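Local coordinates for protein DNA helicase RecQ (Deinococcus radiodurans, PDB 4Q48) that probably couples ATP hydrolysis to 3'-5' translocation and unwinding of duplex DNA, this chain being the helicase catalytic core of a longer protein, at residues R209-P222 and A327-G341. Sequence-based numbering, arbitrary orientation.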
loop_
_atom_site.group_PDB
_atom_site.type_symbol
_atom_site.label_atom_id
_atom_site.label_comp_id
_atom_site.label_asym_id
_atom_site.label_seq_id
_atom_site.Cartn_x
_atom_site.Cartn_y
_atom_site.Cartn_z
ATOM N N ARG A 209 -5.237 11.887 -1.242
ATOM C CA ARG A 209 -6.525 12.343 -0.795
ATOM C C ARG A 209 -6.343 13.779 -0.311
ATOM O O ARG A 209 -6.269 14.040 0.869
ATOM C CB ARG A 209 -7.076 11.425 0.299
ATOM C CG ARG A 209 -7.179 9.949 -0.117
ATOM C CD ARG A 209 -8.452 9.654 -0.915
ATOM N NE ARG A 209 -9.677 10.252 -0.379
ATOM C CZ ARG A 209 -10.370 9.750 0.642
ATOM N NH1 ARG A 209 -9.993 8.621 1.236
ATOM N NH2 ARG A 209 -11.465 10.359 1.056
ATOM N N PRO A 210 -6.242 14.720 -1.247
ATOM C CA PRO A 210 -5.893 16.121 -0.971
ATOM C C PRO A 210 -6.680 16.801 0.174
ATOM O O PRO A 210 -6.160 17.715 0.838
ATOM C CB PRO A 210 -6.203 16.805 -2.302
ATOM C CG PRO A 210 -6.009 15.710 -3.316
ATOM C CD PRO A 210 -6.541 14.488 -2.671
ATOM N N ASN A 211 -7.923 16.369 0.394
ATOM C CA ASN A 211 -8.772 17.053 1.352
ATOM C C ASN A 211 -8.501 16.564 2.769
ATOM O O ASN A 211 -8.941 17.193 3.754
ATOM C CB ASN A 211 -10.257 16.902 0.971
ATOM C CG ASN A 211 -10.704 15.476 0.921
ATOM O OD1 ASN A 211 -10.105 14.652 0.223
ATOM N ND2 ASN A 211 -11.775 15.160 1.649
ATOM N N ILE A 212 -7.731 15.478 2.872
ATOM C CA ILE A 212 -7.309 14.973 4.171
ATOM C C ILE A 212 -5.976 15.602 4.523
ATOM O O ILE A 212 -4.991 15.408 3.789
ATOM C CB ILE A 212 -7.151 13.454 4.185
ATOM C CG1 ILE A 212 -8.465 12.779 3.797
ATOM C CG2 ILE A 212 -6.667 12.993 5.551
ATOM C CD1 ILE A 212 -8.340 11.280 3.608
ATOM N N GLN A 213 -5.945 16.363 5.627
ATOM C CA GLN A 213 -4.698 16.947 6.122
ATOM C C GLN A 213 -3.981 15.970 7.065
ATOM O O GLN A 213 -4.592 15.489 8.017
ATOM C CB GLN A 213 -4.962 18.272 6.818
ATOM C CG GLN A 213 -3.795 18.733 7.645
ATOM C CD GLN A 213 -3.863 20.191 8.072
ATOM O OE1 GLN A 213 -3.615 20.531 9.239
ATOM N NE2 GLN A 213 -4.187 21.063 7.126
ATOM N N TYR A 214 -2.708 15.651 6.803
ATOM C CA TYR A 214 -2.005 14.646 7.637
ATOM C C TYR A 214 -1.171 15.253 8.779
ATOM O O TYR A 214 -0.397 16.198 8.571
ATOM C CB TYR A 214 -1.117 13.745 6.769
ATOM C CG TYR A 214 -1.918 12.910 5.796
ATOM C CD1 TYR A 214 -2.425 11.664 6.156
ATOM C CD2 TYR A 214 -2.201 13.397 4.525
ATOM C CE1 TYR A 214 -3.169 10.915 5.261
ATOM C CE2 TYR A 214 -2.958 12.675 3.637
ATOM C CZ TYR A 214 -3.437 11.433 4.000
ATOM O OH TYR A 214 -4.180 10.736 3.077
ATOM N N ARG A 215 -1.384 14.734 9.988
ATOM C CA ARG A 215 -0.625 15.154 11.158
ATOM C C ARG A 215 -0.168 14.007 12.034
ATOM O O ARG A 215 -0.964 13.142 12.424
ATOM C CB ARG A 215 -1.431 16.098 12.038
ATOM C CG ARG A 215 -1.783 17.437 11.430
ATOM C CD ARG A 215 -2.490 18.251 12.496
ATOM N NE ARG A 215 -3.508 19.088 11.895
ATOM C CZ ARG A 215 -4.471 19.679 12.579
ATOM N NH1 ARG A 215 -4.528 19.499 13.887
ATOM N NH2 ARG A 215 -5.369 20.421 11.942
ATOM N N VAL A 216 1.118 14.041 12.375
ATOM C CA VAL A 216 1.699 13.117 13.334
ATOM C C VAL A 216 2.457 13.968 14.351
ATOM O O VAL A 216 3.105 14.937 13.988
ATOM C CB VAL A 216 2.641 12.094 12.654
ATOM C CG1 VAL A 216 3.176 11.127 13.665
ATOM C CG2 VAL A 216 1.916 11.345 11.530
ATOM N N GLY A 217 2.351 13.638 15.627
ATOM C CA GLY A 217 3.042 14.401 16.642
ATOM C C GLY A 217 3.311 13.527 17.852
ATOM O O GLY A 217 2.855 12.361 17.904
ATOM N N LEU A 218 3.985 14.104 18.855
ATOM C CA LEU A 218 4.469 13.331 20.002
ATOM C C LEU A 218 3.376 13.100 21.037
ATOM O O LEU A 218 2.685 14.020 21.401
ATOM C CB LEU A 218 5.661 14.064 20.643
ATOM C CG LEU A 218 6.148 13.529 21.996
ATOM C CD1 LEU A 218 6.456 12.067 21.906
ATOM C CD2 LEU A 218 7.355 14.306 22.534
ATOM N N LYS A 219 3.235 11.859 21.503
ATOM C CA LYS A 219 2.235 11.505 22.525
ATOM C C LYS A 219 2.524 12.180 23.853
ATOM O O LYS A 219 3.641 12.102 24.347
ATOM C CB LYS A 219 2.181 9.990 22.706
ATOM C CG LYS A 219 1.158 9.507 23.707
ATOM C CD LYS A 219 0.299 8.407 23.122
ATOM C CE LYS A 219 0.985 7.113 23.087
ATOM N NZ LYS A 219 0.147 6.106 22.381
ATOM N N ASP A 220 1.527 12.798 24.461
ATOM C CA ASP A 220 1.727 13.440 25.778
ATOM C C ASP A 220 0.399 13.696 26.526
ATOM O O ASP A 220 -0.168 14.782 26.424
ATOM C CB ASP A 220 2.478 14.771 25.619
ATOM C CG ASP A 220 2.762 15.422 26.954
ATOM O OD1 ASP A 220 2.592 14.725 27.989
ATOM O OD2 ASP A 220 3.108 16.630 26.978
ATOM N N SER A 221 -0.026 12.733 27.340
ATOM C CA SER A 221 -1.412 12.663 27.806
ATOM C C SER A 221 -2.294 12.548 26.575
ATOM O O SER A 221 -2.976 13.496 26.207
ATOM C CB SER A 221 -1.831 13.872 28.680
ATOM O OG SER A 221 -1.150 13.936 29.937
ATOM N N PRO A 222 -2.262 11.392 25.919
ATOM C CA PRO A 222 -2.941 11.286 24.622
ATOM C C PRO A 222 -4.460 11.570 24.712
ATOM O O PRO A 222 -4.972 12.268 23.841
ATOM C CB PRO A 222 -2.672 9.834 24.195
ATOM C CG PRO A 222 -2.388 9.111 25.447
ATOM C CD PRO A 222 -1.717 10.111 26.374
ATOM N N ALA A 327 -11.694 8.880 6.052
ATOM C CA ALA A 327 -12.080 10.229 6.359
ATOM C C ALA A 327 -12.363 10.961 5.077
ATOM O O ALA A 327 -11.910 10.543 4.030
ATOM C CB ALA A 327 -10.994 10.924 7.149
ATOM N N GLY A 328 -13.194 11.995 5.165
ATOM C CA GLY A 328 -13.415 12.920 4.085
ATOM C C GLY A 328 -13.877 12.310 2.784
ATOM O O GLY A 328 -13.447 12.734 1.719
ATOM N N ARG A 329 -14.785 11.349 2.854
ATOM C CA ARG A 329 -15.226 10.679 1.642
ATOM C C ARG A 329 -16.293 11.526 0.975
ATOM O O ARG A 329 -16.874 11.131 -0.033
ATOM C CB ARG A 329 -15.721 9.257 1.931
ATOM C CG ARG A 329 -14.586 8.327 2.323
ATOM C CD ARG A 329 -13.911 7.648 1.153
ATOM N NE ARG A 329 -12.987 6.623 1.646
ATOM C CZ ARG A 329 -12.461 5.647 0.912
ATOM N NH1 ARG A 329 -12.799 5.519 -0.362
ATOM N NH2 ARG A 329 -11.621 4.776 1.472
ATOM N N ASP A 330 -16.564 12.690 1.559
ATOM C CA ASP A 330 -17.468 13.643 0.924
ATOM C C ASP A 330 -16.695 14.778 0.237
ATOM O O ASP A 330 -17.286 15.772 -0.179
ATOM C CB ASP A 330 -18.431 14.220 1.948
ATOM C CG ASP A 330 -17.709 14.953 3.095
ATOM O OD1 ASP A 330 -16.441 14.966 3.140
ATOM O OD2 ASP A 330 -18.429 15.515 3.954
ATOM N N GLY A 331 -15.389 14.578 0.064
ATOM C CA GLY A 331 -14.517 15.548 -0.582
ATOM C C GLY A 331 -14.174 16.792 0.227
ATOM O O GLY A 331 -13.335 17.597 -0.196
ATOM N N LEU A 332 -14.795 16.941 1.398
ATOM C CA LEU A 332 -14.587 18.119 2.236
ATOM C C LEU A 332 -13.372 17.966 3.191
ATOM O O LEU A 332 -12.851 16.853 3.356
ATOM C CB LEU A 332 -15.879 18.397 3.001
ATOM C CG LEU A 332 -17.088 18.732 2.124
ATOM C CD1 LEU A 332 -18.327 18.623 2.937
ATOM C CD2 LEU A 332 -16.939 20.142 1.601
ATOM N N PRO A 333 -12.882 19.089 3.780
ATOM C CA PRO A 333 -11.682 19.006 4.627
ATOM C C PRO A 333 -11.828 18.041 5.803
ATOM O O PRO A 333 -12.849 18.055 6.496
ATOM C CB PRO A 333 -11.514 20.437 5.147
ATOM C CG PRO A 333 -12.131 21.291 4.114
ATOM C CD PRO A 333 -13.327 20.486 3.625
ATOM N N SER A 334 -10.819 17.213 6.022
ATOM C CA SER A 334 -10.807 16.346 7.171
ATOM C C SER A 334 -9.375 16.239 7.637
ATOM O O SER A 334 -8.458 16.511 6.865
ATOM C CB SER A 334 -11.392 14.981 6.837
ATOM O OG SER A 334 -12.746 15.117 6.473
ATOM N N THR A 335 -9.191 15.886 8.905
ATOM C CA THR A 335 -7.867 15.797 9.504
ATOM C C THR A 335 -7.534 14.369 9.885
ATOM O O THR A 335 -8.358 13.670 10.471
ATOM C CB THR A 335 -7.742 16.618 10.796
ATOM O OG1 THR A 335 -8.345 17.920 10.660
ATOM C CG2 THR A 335 -6.269 16.688 11.226
ATOM N N ALA A 336 -6.330 13.927 9.564
ATOM C CA ALA A 336 -5.835 12.701 10.146
ATOM C C ALA A 336 -4.811 13.133 11.156
ATOM O O ALA A 336 -3.861 13.833 10.806
ATOM C CB ALA A 336 -5.259 11.784 9.108
ATOM N N TRP A 337 -5.054 12.763 12.414
ATOM C CA TRP A 337 -4.310 13.232 13.583
ATOM C C TRP A 337 -3.785 12.027 14.351
ATOM O O TRP A 337 -4.571 11.149 14.744
ATOM C CB TRP A 337 -5.245 14.053 14.437
ATOM C CG TRP A 337 -4.753 14.666 15.710
ATOM C CD1 TRP A 337 -4.411 15.973 15.903
ATOM C CD2 TRP A 337 -4.673 14.034 17.001
ATOM N NE1 TRP A 337 -4.092 16.191 17.229
ATOM C CE2 TRP A 337 -4.242 15.018 17.924
ATOM C CE3 TRP A 337 -4.918 12.735 17.465
ATOM C CZ2 TRP A 337 -4.036 14.739 19.283
ATOM C CZ3 TRP A 337 -4.695 12.457 18.817
ATOM C CH2 TRP A 337 -4.274 13.465 19.708
ATOM N N MET A 338 -2.466 11.944 14.533
ATOM C CA MET A 338 -1.865 10.810 15.248
ATOM C C MET A 338 -0.740 11.236 16.201
ATOM O O MET A 338 0.146 12.049 15.878
ATOM C CB MET A 338 -1.334 9.750 14.277
ATOM C CG MET A 338 -0.453 8.670 14.939
ATOM S SD MET A 338 0.057 7.288 13.872
ATOM C CE MET A 338 1.255 8.054 12.802
ATOM N N VAL A 339 -0.785 10.648 17.386
ATOM C CA VAL A 339 0.282 10.817 18.342
ATOM C C VAL A 339 0.831 9.450 18.692
ATOM O O VAL A 339 0.113 8.457 18.767
ATOM C CB VAL A 339 -0.174 11.545 19.635
ATOM C CG1 VAL A 339 -0.314 13.060 19.409
ATOM C CG2 VAL A 339 -1.440 10.891 20.218
ATOM N N TYR A 340 2.134 9.413 18.882
ATOM C CA TYR A 340 2.793 8.197 19.260
ATOM C C TYR A 340 3.971 8.655 20.102
ATOM O O TYR A 340 4.426 9.806 19.989
ATOM C CB TYR A 340 3.226 7.396 18.021
ATOM C CG TYR A 340 4.508 7.892 17.392
ATOM C CD1 TYR A 340 4.547 9.078 16.681
ATOM C CD2 TYR A 340 5.684 7.157 17.511
ATOM C CE1 TYR A 340 5.730 9.519 16.125
ATOM C CE2 TYR A 340 6.855 7.587 16.958
ATOM C CZ TYR A 340 6.875 8.760 16.283
ATOM O OH TYR A 340 8.056 9.172 15.752
ATOM N N GLY A 341 4.456 7.773 20.959
ATOM C CA GLY A 341 5.604 8.105 21.766
ATOM C C GLY A 341 6.677 7.039 21.816
ATOM O O GLY A 341 6.577 5.973 21.181
#
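Asn-211 and Ser-334 open a parallel pairing in which strands 212-218 and 334-340 run 18° apart. Ser-334 N donates to Asn-211 O, and the ladder then passes from strand to strand as far as Lys-219 N, bonded to Tyr-340 O at 2.8 Å. Ahead of the strands, the Asn-211 side chain, CG between its backbone N and carbonyl carbon (chi1 60°), points ND2 at two carbonyls of the 328-332 turn region. Asn-211 ND2 donates to Leu-332 O at 2.6 Å, from above that carbonyl's plane, and to Gly-328 O at 2.9 Å, on a lone pair; both acceptors lie close to the amide plane. Gly-328 O also receives Gly-331 N. Arg-209 NH2 adds weak bonds to the carbonyls of Ala-327 and Gly-328, while Arg-209 NH1 hydrogen-bonds Gly-325 O. Replacing Asn-211 by an alanine removes both ND2 bonds, which would probably leave Leu-332 O without this donor, Gly-328 O with Gly-331 N but no amide side chain, and the turn freer to shift against the strand.

The tight face carries Ile-212, Tyr-214, Val-216, Ala-336 and Met-338. Val-216 and Met-338 lie side by side, Met-338 CE meeting Val-216 CG2 at 3.6 Å because the methionine tip bends at chi3 (72°). Helices 317-324 and 359-376 pack over this face, and Tyr-214 approaches zinc ligand Cys-401.

The other face is more open and polar. Arg-215 holds Gln-213 OE1 side-on through NE and NH2, while Gln-213 NE2 hydrogen-bonds Asn-400 OD1. Thr-335 CG2 sits 3.6 Å above one face of the Arg-215 guanidinium; Arg-215 NH1 forms a salt bridge with Glu-233.

Strand 212-218 thus edges the parallel sheet of the second RecA-like domain, beside the zinc-binding module, an arrangement characteristic of RecQ-family superfamily 2 helicases.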